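Long-range contacts in enoyl-CoA hydratase/isomerase (Shewanella pealeana, PDB 4KPK), which probably acts as an isomerase or hydratase on enoyl-CoA-type substrates: residues Gln30-Leu34 against Gln73-Phe78; Val49-Asp55 against Ile86-Asn92; Ala91-Ser97 against Thr139-Ala145; Leu126-Asp131 against Gly151-Ser156. One frame throughout, in Å; residues are numbered along the deposited sequence.

Overall arrangement
The N-terminal helix 30-37 leads into the hairpin of strands 41-46 and 49-54, and contact 1 closes that excursion by laying the helix against helix 65-80. Contact 2 pairs in parallel strands 49-54 and 86-91, which precede and follow helix 65-80, so its segments alternate along the chain with those of contact 1. From Ala91 and Asn92, which contacts 2 and 3 share, contact 3 reaches forward over helices 102-109 and 113-132 to the end of strand 137-141. Contact 4 crosses it, pairing helix 113-132 with helix 148-155. Together the four tie the N-terminal helix, the mixed sheet and the helices beside it into one crotonase-like core.

Contact 1 of 4, residues Gln30-Leu34 against Gln73-Phe78; sequences QTEIL and QVLEHF
Gln30 begins the contact modestly: its CB lies at the edge of the His77 ring, 4.0 Å from CE1, while the bend at chi2 carries the amide away from helix 65-80. One residue on, Thr31 makes the polar link. Its OG1 meets His77 NE2 at 2.8 Å, in the plane of the imidazole, and either atom could be the donor. With chi1 at -58° the hydroxyl lies beside the backbone N and points at the ring, and the methyl CG2 turns instead to Phe78, 4.0 Å from CZ. The one threonine thus divides its two branches between two aromatic side chains, and the bond to NE2 helps fix the rotation of the imidazole. The His77 ring itself rests by its CD2 over a face of Phe78.

The two helices run almost exactly antiparallel, 176° between their segment axes, at a separation of 11.5 Å; side chains bridge this wide gap. Helix 30-37 is joined in this way to the helix of the beta-alpha-beta unit formed by strand 49-54, helix 65-80 and strand 86-91, part of the crotonase-like core. Strand 41-46 lines one flank, where Leu45 touches both Thr31 and Phe78.

A turn after Gln30, Leu34 reaches across with its CG anti to the backbone N, chi1 -178°. Its CD2 sits over one face of the His77 ring, off-centre and 4.0 Å from the centroid, in a CH-pi contact, with His77 CG the nearest ring atom at 3.6 Å. The other methyl, CD1, lies 4.1 Å from Gln73 OE1.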
loop_
_atom_site.group_PDB
_atom_site.type_symbol
_atom_site.label_atom_id
_atom_site.label_comp_id
_atom_site.label_asym_id
_atom_site.label_seq_id
_atom_site.Cartn_x
_atom_site.Cartn_y
_atom_site.Cartn_z
ATOM N N GLN A 30 36.743 7.953 18.420
ATOM C CA GLN A 30 36.264 8.847 17.370
ATOM C C GLN A 30 34.801 9.290 17.616
ATOM O O GLN A 30 34.425 10.433 17.368
ATOM C CB GLN A 30 36.438 8.179 16.015
ATOM C CG GLN A 30 37.919 8.055 15.662
ATOM C CD GLN A 30 38.539 9.408 15.330
ATOM O OE1 GLN A 30 39.339 9.979 16.073
ATOM N NE2 GLN A 30 38.140 9.928 14.251
ATOM N N THR A 31 33.991 8.376 18.131
ATOM C CA THR A 31 32.600 8.687 18.506
ATOM C C THR A 31 32.531 9.729 19.650
ATOM O O THR A 31 31.815 10.730 19.564
ATOM C CB THR A 31 31.878 7.403 18.954
ATOM O OG1 THR A 31 31.944 6.458 17.867
ATOM C CG2 THR A 31 30.428 7.698 19.351
ATOM N N GLU A 32 33.253 9.470 20.725
ATOM C CA GLU A 32 33.380 10.437 21.838
ATOM C C GLU A 32 33.875 11.811 21.340
ATOM O O GLU A 32 33.388 12.838 21.761
ATOM C CB GLU A 32 34.285 9.863 22.901
ATOM C CG GLU A 32 33.696 8.640 23.588
ATOM C CD GLU A 32 34.690 7.947 24.524
ATOM O OE1 GLU A 32 35.930 7.934 24.275
ATOM O OE2 GLU A 32 34.217 7.418 25.542
ATOM N N ILE A 33 34.773 11.839 20.360
ATOM C CA ILE A 33 35.266 13.124 19.840
ATOM C C ILE A 33 34.173 13.784 19.035
ATOM O O ILE A 33 33.925 14.987 19.142
ATOM C CB ILE A 33 36.548 12.969 18.989
ATOM C CG1 ILE A 33 37.743 12.636 19.886
ATOM C CG2 ILE A 33 36.847 14.235 18.194
ATOM C CD1 ILE A 33 38.886 11.923 19.134
ATOM N N LEU A 34 33.490 12.999 18.218
ATOM C CA LEU A 34 32.431 13.567 17.412
ATOM C C LEU A 34 31.314 14.092 18.377
ATOM O O LEU A 34 30.929 15.248 18.323
ATOM C CB LEU A 34 31.944 12.519 16.421
ATOM C CG LEU A 34 30.857 12.865 15.410
ATOM C CD1 LEU A 34 31.144 14.133 14.601
ATOM C CD2 LEU A 34 30.692 11.663 14.499
ATOM N N GLN A 73 26.799 13.752 9.023
ATOM C CA GLN A 73 28.067 13.340 9.568
ATOM C C GLN A 73 27.973 12.121 10.507
ATOM O O GLN A 73 28.820 11.226 10.438
ATOM C CB GLN A 73 28.692 14.487 10.366
ATOM C CG GLN A 73 29.267 15.618 9.547
ATOM C CD GLN A 73 29.789 16.723 10.434
ATOM O OE1 GLN A 73 30.630 16.485 11.313
ATOM N NE2 GLN A 73 29.273 17.939 10.242
ATOM N N VAL A 74 26.974 12.110 11.411
ATOM C CA VAL A 74 26.822 10.996 12.312
ATOM C C VAL A 74 26.459 9.688 11.567
ATOM O O VAL A 74 26.952 8.576 11.889
ATOM C CB VAL A 74 25.774 11.309 13.370
ATOM C CG1 VAL A 74 25.474 10.065 14.211
ATOM C CG2 VAL A 74 26.227 12.453 14.269
ATOM N N LEU A 75 25.603 9.818 10.562
ATOM C CA LEU A 75 25.279 8.695 9.707
ATOM C C LEU A 75 26.516 8.180 8.994
ATOM O O LEU A 75 26.742 6.971 9.004
ATOM C CB LEU A 75 24.216 9.041 8.652
ATOM C CG LEU A 75 22.781 9.288 9.114
ATOM C CD1 LEU A 75 21.873 9.443 7.899
ATOM C CD2 LEU A 75 22.310 8.158 10.021
ATOM N N GLU A 76 27.306 9.067 8.378
ATOM C CA GLU A 76 28.506 8.585 7.660
ATOM C C GLU A 76 29.450 7.967 8.688
ATOM O O GLU A 76 29.989 6.904 8.459
ATOM C CB GLU A 76 29.177 9.668 6.831
ATOM C CG GLU A 76 30.665 9.416 6.571
ATOM C CD GLU A 76 31.036 8.172 5.716
ATOM O OE1 GLU A 76 30.422 7.064 5.824
ATOM O OE2 GLU A 76 32.024 8.296 4.938
ATOM N N HIS A 77 29.575 8.574 9.870
ATOM C CA HIS A 77 30.387 7.972 10.916
ATOM C C HIS A 77 30.001 6.518 11.258
ATOM O O HIS A 77 30.850 5.627 11.276
ATOM C CB HIS A 77 30.330 8.832 12.144
ATOM C CG HIS A 77 31.065 8.272 13.299
ATOM N ND1 HIS A 77 32.439 8.227 13.344
ATOM C CD2 HIS A 77 30.621 7.749 14.469
ATOM C CE1 HIS A 77 32.817 7.689 14.489
ATOM N NE2 HIS A 77 31.734 7.371 15.177
ATOM N N PHE A 78 28.727 6.249 11.464
ATOM C CA PHE A 78 28.323 4.917 11.929
ATOM C C PHE A 78 28.211 3.879 10.790
ATOM O O PHE A 78 28.361 2.673 11.001
ATOM C CB PHE A 78 27.030 5.002 12.759
ATOM C CG PHE A 78 27.231 5.541 14.178
ATOM C CD1 PHE A 78 28.166 4.965 15.041
ATOM C CD2 PHE A 78 26.445 6.595 14.678
ATOM C CE1 PHE A 78 28.349 5.441 16.328
ATOM C CE2 PHE A 78 26.605 7.054 15.993
ATOM C CZ PHE A 78 27.564 6.489 16.813
#

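Contact 2 of 4, residues Val49-Asp55 against Ile86-Asn92; sequences VAQMVLD and ILLLKAN
Gln51 crosses the end of Lys90 at a slant, its OE1 lying close to the lysine's CD and CE and accepting a bond from NZ at 2.8 Å. The ammonium lies in the carbonyl plane of the glutamine amide. A bend at chi3, 47°, folds Lys90 back toward Gln51, and its CE also passes 4.1 Å from Val53 CG2. On the face that carries Ala50, Met52 and Leu54 the overlap is apolar: Leu87 CD1 lies 4.0 Å from Ala50 CB and also meets Met52 CB, while the CB atoms of Leu54 and Ala91 are 3.7 Å apart.

Between these two layers the strands pair in parallel, with a 20° angle between their axes. Ala50, Met52 and Leu54 each use both N-H and C=O, bonding Ile86 O and Leu88 N, then Leu88 O and Lys90 N, then Lys90 O and Asn92 N. At the end Asn92 ND2 adds a bond to Asp55 OD1 at 2.6 Å. It approaches from above the carboxylate, whose plane stands 86° from that of the amide.

These are the two strands of a beta-alpha-beta crossover whose helix, 65-80, packs on Ala50, Met52 and Leu54. Strand 41-46 extends the sheet beyond 49-54, strand 137-141 continues it past 86-91, and helix 222-235 lies against Val49 and Ile86.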
loop_
_atom_site.group_PDB
_atom_site.type_symbol
_atom_site.label_atom_id
_atom_site.label_comp_id
_atom_site.label_asym_id
_atom_site.label_seq_id
_atom_site.Cartn_x
_atom_site.Cartn_y
_atom_site.Cartn_z
ATOM N N VAL A 49 25.263 -1.067 19.537
ATOM C CA VAL A 49 24.158 -0.137 19.412
ATOM C C VAL A 49 24.710 1.266 19.381
ATOM O O VAL A 49 25.379 1.713 20.292
ATOM C CB VAL A 49 23.216 -0.220 20.656
ATOM C CG1 VAL A 49 22.081 0.778 20.526
ATOM C CG2 VAL A 49 22.664 -1.618 20.797
ATOM N N ALA A 50 24.440 1.966 18.305
ATOM C CA ALA A 50 24.904 3.307 18.157
ATOM C C ALA A 50 23.706 4.157 18.347
ATOM O O ALA A 50 22.604 3.753 17.984
ATOM C CB ALA A 50 25.474 3.546 16.742
ATOM N N GLN A 51 23.910 5.354 18.868
ATOM C CA GLN A 51 22.803 6.236 19.048
ATOM C C GLN A 51 23.132 7.564 18.502
ATOM O O GLN A 51 24.223 8.058 18.752
ATOM C CB GLN A 51 22.459 6.407 20.554
ATOM C CG GLN A 51 22.305 5.081 21.250
ATOM C CD GLN A 51 21.722 5.243 22.652
ATOM O OE1 GLN A 51 21.005 6.197 22.929
ATOM N NE2 GLN A 51 22.051 4.335 23.531
HETATM N N MSE A 52 22.133 8.162 17.860
HETATM C CA MSE A 52 22.153 9.536 17.375
HETATM C C MSE A 52 21.017 10.215 18.090
HETATM O O MSE A 52 19.860 9.783 17.978
HETATM C CB MSE A 52 21.934 9.639 15.864
HETATM C CG MSE A 52 21.971 11.091 15.376
HETATM SE SE MSE A 52 21.764 11.002 13.398
HETATM C CE MSE A 52 23.232 10.522 12.254
ATOM N N VAL A 53 21.355 11.294 18.801
ATOM C CA VAL A 53 20.440 11.913 19.717
ATOM C C VAL A 53 20.285 13.423 19.439
ATOM O O VAL A 53 21.246 14.173 19.543
ATOM C CB VAL A 53 20.849 11.695 21.187
ATOM C CG1 VAL A 53 19.804 12.324 22.127
ATOM C CG2 VAL A 53 21.023 10.211 21.500
ATOM N N LEU A 54 19.035 13.843 19.200
ATOM C CA LEU A 54 18.696 15.237 18.977
ATOM C C LEU A 54 18.735 15.856 20.339
ATOM O O LEU A 54 17.992 15.432 21.348
ATOM C CB LEU A 54 17.347 15.437 18.282
ATOM C CG LEU A 54 17.290 15.072 16.794
ATOM C CD1 LEU A 54 17.750 13.654 16.577
ATOM C CD2 LEU A 54 15.901 15.266 16.180
ATOM N N ASP A 55 19.672 16.788 20.394
ATOM C CA ASP A 55 20.166 17.372 21.663
ATOM C C ASP A 55 20.166 18.883 21.589
ATOM O O ASP A 55 21.065 19.555 22.046
ATOM C CB ASP A 55 21.590 16.846 22.007
ATOM C CG ASP A 55 22.007 17.177 23.447
ATOM O OD1 ASP A 55 21.124 17.109 24.366
ATOM O OD2 ASP A 55 23.189 17.525 23.660
ATOM N N ILE A 86 23.505 -1.737 14.915
ATOM C CA ILE A 86 22.203 -1.139 14.919
ATOM C C ILE A 86 22.451 0.343 15.139
ATOM O O ILE A 86 23.414 0.688 15.804
ATOM C CB ILE A 86 21.390 -1.683 16.136
ATOM C CG1 ILE A 86 20.825 -3.073 15.834
ATOM C CG2 ILE A 86 20.269 -0.755 16.568
ATOM C CD1 ILE A 86 20.385 -3.773 17.109
ATOM N N LEU A 87 21.565 1.191 14.581
ATOM C CA LEU A 87 21.539 2.633 14.816
ATOM C C LEU A 87 20.180 2.986 15.393
ATOM O O LEU A 87 19.150 2.745 14.765
ATOM C CB LEU A 87 21.708 3.453 13.528
ATOM C CG LEU A 87 21.557 4.962 13.802
ATOM C CD1 LEU A 87 22.637 5.508 14.748
ATOM C CD2 LEU A 87 21.464 5.775 12.550
ATOM N N LEU A 88 20.208 3.572 16.581
ATOM C CA LEU A 88 19.040 4.036 17.283
ATOM C C LEU A 88 19.006 5.578 17.183
ATOM O O LEU A 88 19.993 6.256 17.513
ATOM C CB LEU A 88 19.163 3.543 18.743
ATOM C CG LEU A 88 17.882 3.442 19.547
ATOM C CD1 LEU A 88 18.115 2.912 20.968
ATOM C CD2 LEU A 88 17.284 4.819 19.629
ATOM N N LEU A 89 17.890 6.136 16.701
ATOM C CA LEU A 89 17.647 7.588 16.731
ATOM C C LEU A 89 16.633 7.965 17.817
ATOM O O LEU A 89 15.545 7.380 17.871
ATOM C CB LEU A 89 17.076 8.143 15.439
ATOM C CG LEU A 89 17.839 8.095 14.126
ATOM C CD1 LEU A 89 18.011 6.627 13.670
ATOM C CD2 LEU A 89 17.074 8.923 13.088
ATOM N N LYS A 90 16.968 8.987 18.602
ATOM C CA LYS A 90 16.189 9.436 19.785
ATOM C C LYS A 90 16.401 10.932 19.871
ATOM O O LYS A 90 17.241 11.485 19.137
ATOM C CB LYS A 90 16.787 8.948 21.070
ATOM C CG LYS A 90 16.825 7.503 21.297
ATOM C CD LYS A 90 18.014 7.115 22.184
ATOM C CE LYS A 90 18.166 7.971 23.413
ATOM N NZ LYS A 90 18.910 7.222 24.480
ATOM N N ALA A 91 15.763 11.555 20.833
ATOM C CA ALA A 91 15.873 13.010 21.065
ATOM C C ALA A 91 15.686 13.316 22.564
ATOM O O ALA A 91 14.920 12.617 23.237
ATOM C CB ALA A 91 14.793 13.712 20.296
ATOM N N ASN A 92 16.375 14.344 23.062
ATOM C CA ASN A 92 16.210 14.812 24.411
ATOM C C ASN A 92 15.101 15.840 24.461
ATOM O O ASN A 92 14.755 16.470 23.445
ATOM C CB ASN A 92 17.503 15.382 25.006
ATOM C CG ASN A 92 18.630 14.363 25.004
ATOM O OD1 ASN A 92 18.410 13.157 25.154
ATOM N ND2 ASN A 92 19.837 14.830 24.746
#

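Contact 3 of 4, residues Ala91-Ser97 against Thr139-Ala145; sequences ANGKNFS and TLVQGAA
Two torsions set up this contact: chi1 of Phe96, -177°, puts CG anti to the backbone N and so swings the ring over the end of strand 137-141, and chi1 of Gln142, 84°, wedges CG between the backbone N and the carbonyl carbon. A further bend at chi2 then turns the glutamine amide back into the loop 91-97. In this crotonase-like fold the site lies just past the C-terminal ends of neighbouring parallel strands 86-91 and 137-141, where the loop after one strand folds over the segment leaving the other.

Gln142 NE2 donates to Gly93 O at 2.9 Å from above the carbonyl plane, and the bond is fairly straight. On the other arm of the amide, OE1 lies in the plane of the Phe96 ring, at its edge, with the amide and ring planes 84° apart. A water accepts from Ala91 N and sits within hydrogen-bonding reach of Leu140 O and Gln142 OE1, tying the end of one strand to the other.

The Phe96 ring has Val141 CG2 above one face, toward the rim. Thr139 CG2 approaches its far end, 3.8 Å from CZ, while Phe96 CB packs against Val141 CG1. Along the backbone, Phe96 N divides itself between two weak bonds, to Gln142 O and to Ala144 O. Asn61 ND2 braces the loop by bonding Asn92 O and Asn95 O, and the backbone O of Asn61 is bonded to Ser97 OG. Ala144 O also accepts from Ser97 N, at 3.1 Å.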
loop_
_atom_site.group_PDB
_atom_site.type_symbol
_atom_site.label_atom_id
_atom_site.label_comp_id
_atom_site.label_asym_id
_atom_site.label_seq_id
_atom_site.Cartn_x
_atom_site.Cartn_y
_atom_site.Cartn_z
ATOM N N ALA A 91 15.763 11.555 20.833
ATOM C CA ALA A 91 15.873 13.010 21.065
ATOM C C ALA A 91 15.686 13.316 22.564
ATOM O O ALA A 91 14.920 12.617 23.237
ATOM C CB ALA A 91 14.793 13.712 20.296
ATOM N N ASN A 92 16.375 14.344 23.062
ATOM C CA ASN A 92 16.210 14.812 24.411
ATOM C C ASN A 92 15.101 15.840 24.461
ATOM O O ASN A 92 14.755 16.470 23.445
ATOM C CB ASN A 92 17.503 15.382 25.006
ATOM C CG ASN A 92 18.630 14.363 25.004
ATOM O OD1 ASN A 92 18.410 13.157 25.154
ATOM N ND2 ASN A 92 19.837 14.830 24.746
ATOM N N GLY A 93 14.514 15.957 25.667
ATOM C CA GLY A 93 13.457 16.962 25.947
ATOM C C GLY A 93 12.107 16.365 25.724
ATOM O O GLY A 93 11.990 15.159 25.505
ATOM N N LYS A 94 11.079 17.196 25.763
ATOM C CA LYS A 94 9.695 16.737 25.660
ATOM C C LYS A 94 9.217 16.460 24.221
ATOM O O LYS A 94 8.211 15.796 24.039
ATOM C CB LYS A 94 8.756 17.794 26.259
ATOM C CG LYS A 94 9.164 18.262 27.634
ATOM C CD LYS A 94 8.762 17.258 28.687
ATOM C CE LYS A 94 7.282 17.407 28.993
ATOM N NZ LYS A 94 6.731 16.172 29.620
ATOM N N ASN A 95 9.944 16.968 23.222
ATOM C CA ASN A 95 9.527 16.946 21.845
ATOM C C ASN A 95 10.659 16.467 20.925
ATOM O O ASN A 95 11.787 16.907 21.000
ATOM C CB ASN A 95 9.057 18.354 21.417
ATOM C CG ASN A 95 7.790 18.820 22.153
ATOM O OD1 ASN A 95 7.830 19.812 22.870
ATOM N ND2 ASN A 95 6.686 18.087 22.016
ATOM N N PHE A 96 10.303 15.616 19.992
ATOM C CA PHE A 96 11.264 15.012 19.100
ATOM C C PHE A 96 11.875 16.094 18.111
ATOM O O PHE A 96 13.057 16.301 18.126
ATOM C CB PHE A 96 10.598 13.816 18.380
ATOM C CG PHE A 96 11.544 13.076 17.468
ATOM C CD1 PHE A 96 12.324 12.035 17.963
ATOM C CD2 PHE A 96 11.662 13.452 16.113
ATOM C CE1 PHE A 96 13.210 11.351 17.149
ATOM C CE2 PHE A 96 12.559 12.780 15.276
ATOM C CZ PHE A 96 13.323 11.708 15.785
ATOM N N SER A 97 11.048 16.800 17.338
ATOM C CA SER A 97 11.445 18.055 16.665
ATOM C C SER A 97 10.172 18.835 16.473
ATOM O O SER A 97 9.180 18.278 15.990
ATOM C CB SER A 97 12.113 17.796 15.271
ATOM O OG SER A 97 12.393 19.039 14.570
ATOM N N THR A 139 13.795 4.340 15.319
ATOM C CA THR A 139 13.506 5.687 15.821
ATOM C C THR A 139 12.448 5.702 16.991
ATOM O O THR A 139 11.380 5.114 16.892
ATOM C CB THR A 139 13.106 6.596 14.642
ATOM O OG1 THR A 139 14.212 6.624 13.722
ATOM C CG2 THR A 139 12.795 8.044 15.056
ATOM N N LEU A 140 12.792 6.398 18.082
ATOM C CA LEU A 140 11.969 6.557 19.292
ATOM C C LEU A 140 11.444 7.998 19.420
ATOM O O LEU A 140 12.199 8.925 19.616
ATOM C CB LEU A 140 12.800 6.241 20.521
ATOM C CG LEU A 140 13.610 4.942 20.598
ATOM C CD1 LEU A 140 14.297 4.815 21.967
ATOM C CD2 LEU A 140 12.669 3.782 20.328
ATOM N N VAL A 141 10.152 8.193 19.276
ATOM C CA VAL A 141 9.593 9.522 19.083
ATOM C C VAL A 141 8.690 9.918 20.274
ATOM O O VAL A 141 7.714 9.251 20.497
ATOM C CB VAL A 141 8.726 9.592 17.811
ATOM C CG1 VAL A 141 8.150 10.985 17.627
ATOM C CG2 VAL A 141 9.506 9.160 16.560
ATOM N N GLN A 142 9.101 10.920 21.050
ATOM C CA GLN A 142 8.309 11.504 22.159
ATOM C C GLN A 142 7.730 12.838 21.678
ATOM O O GLN A 142 8.363 13.552 20.843
ATOM C CB GLN A 142 9.182 11.673 23.441
ATOM C CG GLN A 142 10.055 12.926 23.569
ATOM C CD GLN A 142 11.297 12.970 22.624
ATOM O OE1 GLN A 142 11.431 12.189 21.686
ATOM N NE2 GLN A 142 12.176 13.926 22.866
ATOM N N GLY A 143 6.510 13.159 22.143
ATOM C CA GLY A 143 5.769 14.347 21.688
ATOM C C GLY A 143 5.819 14.773 20.203
ATOM O O GLY A 143 5.669 13.974 19.280
ATOM N N ALA A 144 5.999 16.063 19.968
ATOM C CA ALA A 144 5.892 16.620 18.610
ATOM C C ALA A 144 7.007 16.091 17.747
ATOM O O ALA A 144 8.138 15.988 18.185
ATOM C CB ALA A 144 5.929 18.139 18.638
ATOM N N ALA A 145 6.639 15.708 16.524
ATOM C CA ALA A 145 7.611 15.307 15.485
ATOM C C ALA A 145 7.170 15.901 14.186
ATOM O O ALA A 145 6.520 15.214 13.402
ATOM C CB ALA A 145 7.652 13.793 15.386
HETATM O O HOH W 1 13.252 10.126 21.661
#

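Contact 4 of 4, residues Leu126-Asp131 against Gly151-Ser156; sequences LMSMLD and GLICCS
Met127, a selenomethionine, curls its side chain against the backbone of Gly151 and Leu152. Bends at chi2, -53°, and chi3 bring SE to 3.4 Å from Leu152 N and set CE beside Leu152 CD2. The absence of a side chain at Gly151 allows this close approach. Helices 113-132 and 148-155 run roughly parallel here, 23° between the axes of the two segments. Strand 137-141 of the crotonase-like core falls between them in the chain, and both helices pack on it, through Leu130 and Ile153.

Leu130 has its CG anti to the backbone N, chi1 180°, which sends CD2 to the second helix. That methyl touches Cys155 CB at 3.5 Å and Leu152 CD2 at 3.7 Å. Leu152 crosses the Met127 side chain at about a right angle, its CD2 reaching both Met127 SE and the leucine methyl. Cys155 points toward helix 113-132, and its SG lies 3.9 Å from Asp131 CB.

The Asp131 carboxylate belongs to a charged cluster at the subunit interface, where OD1 forms salt bridges to Arg187 and to Arg195 of the second subunit. Between the helices, a water donates to Leu130 O at 2.9 Å and to Cys155 O at 2.7 Å.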
loop_
_atom_site.group_PDB
_atom_site.type_symbol
_atom_site.label_atom_id
_atom_site.label_comp_id
_atom_site.label_asym_id
_atom_site.label_seq_id
_atom_site.Cartn_x
_atom_site.Cartn_y
_atom_site.Cartn_z
ATOM N N LEU A 126 20.419 13.685 3.233
ATOM C CA LEU A 126 20.089 13.150 4.609
ATOM C C LEU A 126 19.032 12.002 4.591
ATOM O O LEU A 126 19.309 10.920 5.039
ATOM C CB LEU A 126 19.636 14.278 5.532
ATOM C CG LEU A 126 19.177 13.832 6.953
ATOM C CD1 LEU A 126 20.210 12.911 7.567
ATOM C CD2 LEU A 126 18.836 14.988 7.847
HETATM N N MSE A 127 17.860 12.203 4.037
HETATM C CA MSE A 127 16.839 11.168 4.010
HETATM C C MSE A 127 17.276 9.924 3.259
HETATM O O MSE A 127 17.032 8.785 3.673
HETATM C CB MSE A 127 15.625 11.712 3.335
HETATM C CG MSE A 127 14.872 12.823 4.024
HETATM SE SE MSE A 127 14.330 12.487 5.909
HETATM C CE MSE A 127 14.472 14.359 6.520
ATOM N N SER A 128 17.892 10.129 2.091
ATOM C CA SER A 128 18.346 9.001 1.307
ATOM C C SER A 128 19.357 8.117 2.040
ATOM O O SER A 128 19.183 6.886 2.092
ATOM C CB SER A 128 18.939 9.481 -0.035
ATOM O OG SER A 128 19.164 8.358 -0.856
HETATM N N MSE A 129 20.390 8.722 2.614
HETATM C CA MSE A 129 21.365 7.981 3.372
HETATM C C MSE A 129 20.761 7.267 4.570
HETATM O O MSE A 129 21.207 6.167 4.917
HETATM C CB MSE A 129 22.456 8.833 4.025
HETATM C CG MSE A 129 23.352 9.545 3.004
HETATM SE SE MSE A 129 24.808 10.531 3.929
HETATM C CE MSE A 129 24.815 9.585 5.640
ATOM N N LEU A 130 19.809 7.873 5.241
ATOM C CA LEU A 130 19.125 7.144 6.322
ATOM C C LEU A 130 18.316 5.986 5.809
ATOM O O LEU A 130 18.434 4.863 6.275
ATOM C CB LEU A 130 18.196 8.088 7.090
ATOM C CG LEU A 130 17.415 7.431 8.250
ATOM C CD1 LEU A 130 18.330 6.753 9.256
ATOM C CD2 LEU A 130 16.512 8.455 8.916
ATOM N N ASP A 131 17.500 6.253 4.815
ATOM C CA ASP A 131 16.653 5.229 4.264
ATOM C C ASP A 131 17.469 3.991 3.760
ATOM O O ASP A 131 17.015 2.820 3.899
ATOM C CB ASP A 131 15.817 5.841 3.159
ATOM C CG ASP A 131 14.810 4.899 2.627
ATOM O OD1 ASP A 131 14.213 4.255 3.493
ATOM O OD2 ASP A 131 14.633 4.770 1.371
ATOM N N GLY A 151 9.998 12.695 8.081
ATOM C CA GLY A 151 10.779 11.983 7.047
ATOM C C GLY A 151 11.755 11.013 7.666
ATOM O O GLY A 151 11.825 9.836 7.344
ATOM N N LEU A 152 12.516 11.475 8.611
ATOM C CA LEU A 152 13.340 10.545 9.336
ATOM C C LEU A 152 12.590 9.355 9.853
ATOM O O LEU A 152 13.083 8.240 9.780
ATOM C CB LEU A 152 14.011 11.222 10.540
ATOM C CG LEU A 152 14.905 12.442 10.184
ATOM C CD1 LEU A 152 15.419 12.991 11.485
ATOM C CD2 LEU A 152 16.052 12.146 9.221
ATOM N N ILE A 153 11.434 9.573 10.459
ATOM C CA ILE A 153 10.673 8.448 11.008
ATOM C C ILE A 153 10.269 7.501 9.895
ATOM O O ILE A 153 10.476 6.312 9.963
ATOM C CB ILE A 153 9.404 8.951 11.719
ATOM C CG1 ILE A 153 9.825 9.674 12.969
ATOM C CG2 ILE A 153 8.455 7.782 11.949
ATOM C CD1 ILE A 153 8.800 10.663 13.452
ATOM N N CYS A 154 9.745 8.055 8.825
ATOM C CA CYS A 154 9.471 7.264 7.631
ATOM C C CYS A 154 10.650 6.632 6.929
ATOM O O CYS A 154 10.433 5.714 6.148
ATOM C CB CYS A 154 8.614 8.047 6.656
ATOM S SG CYS A 154 7.039 8.281 7.508
ATOM N N CYS A 155 11.869 7.060 7.247
ATOM C CA CYS A 155 13.084 6.474 6.694
ATOM C C CYS A 155 13.626 5.346 7.569
ATOM O O CYS A 155 14.476 4.575 7.132
ATOM C CB CYS A 155 14.137 7.561 6.466
ATOM S SG CYS A 155 13.763 8.543 5.018
ATOM N N SER A 156 13.116 5.243 8.789
ATOM C CA SER A 156 13.612 4.265 9.759
ATOM C C SER A 156 12.934 2.961 9.533
ATOM O O SER A 156 11.865 2.926 8.997
ATOM C CB SER A 156 13.365 4.732 11.180
ATOM O OG SER A 156 14.061 5.961 11.395
HETATM O O HOH W 2 16.667 3.104 7.671
#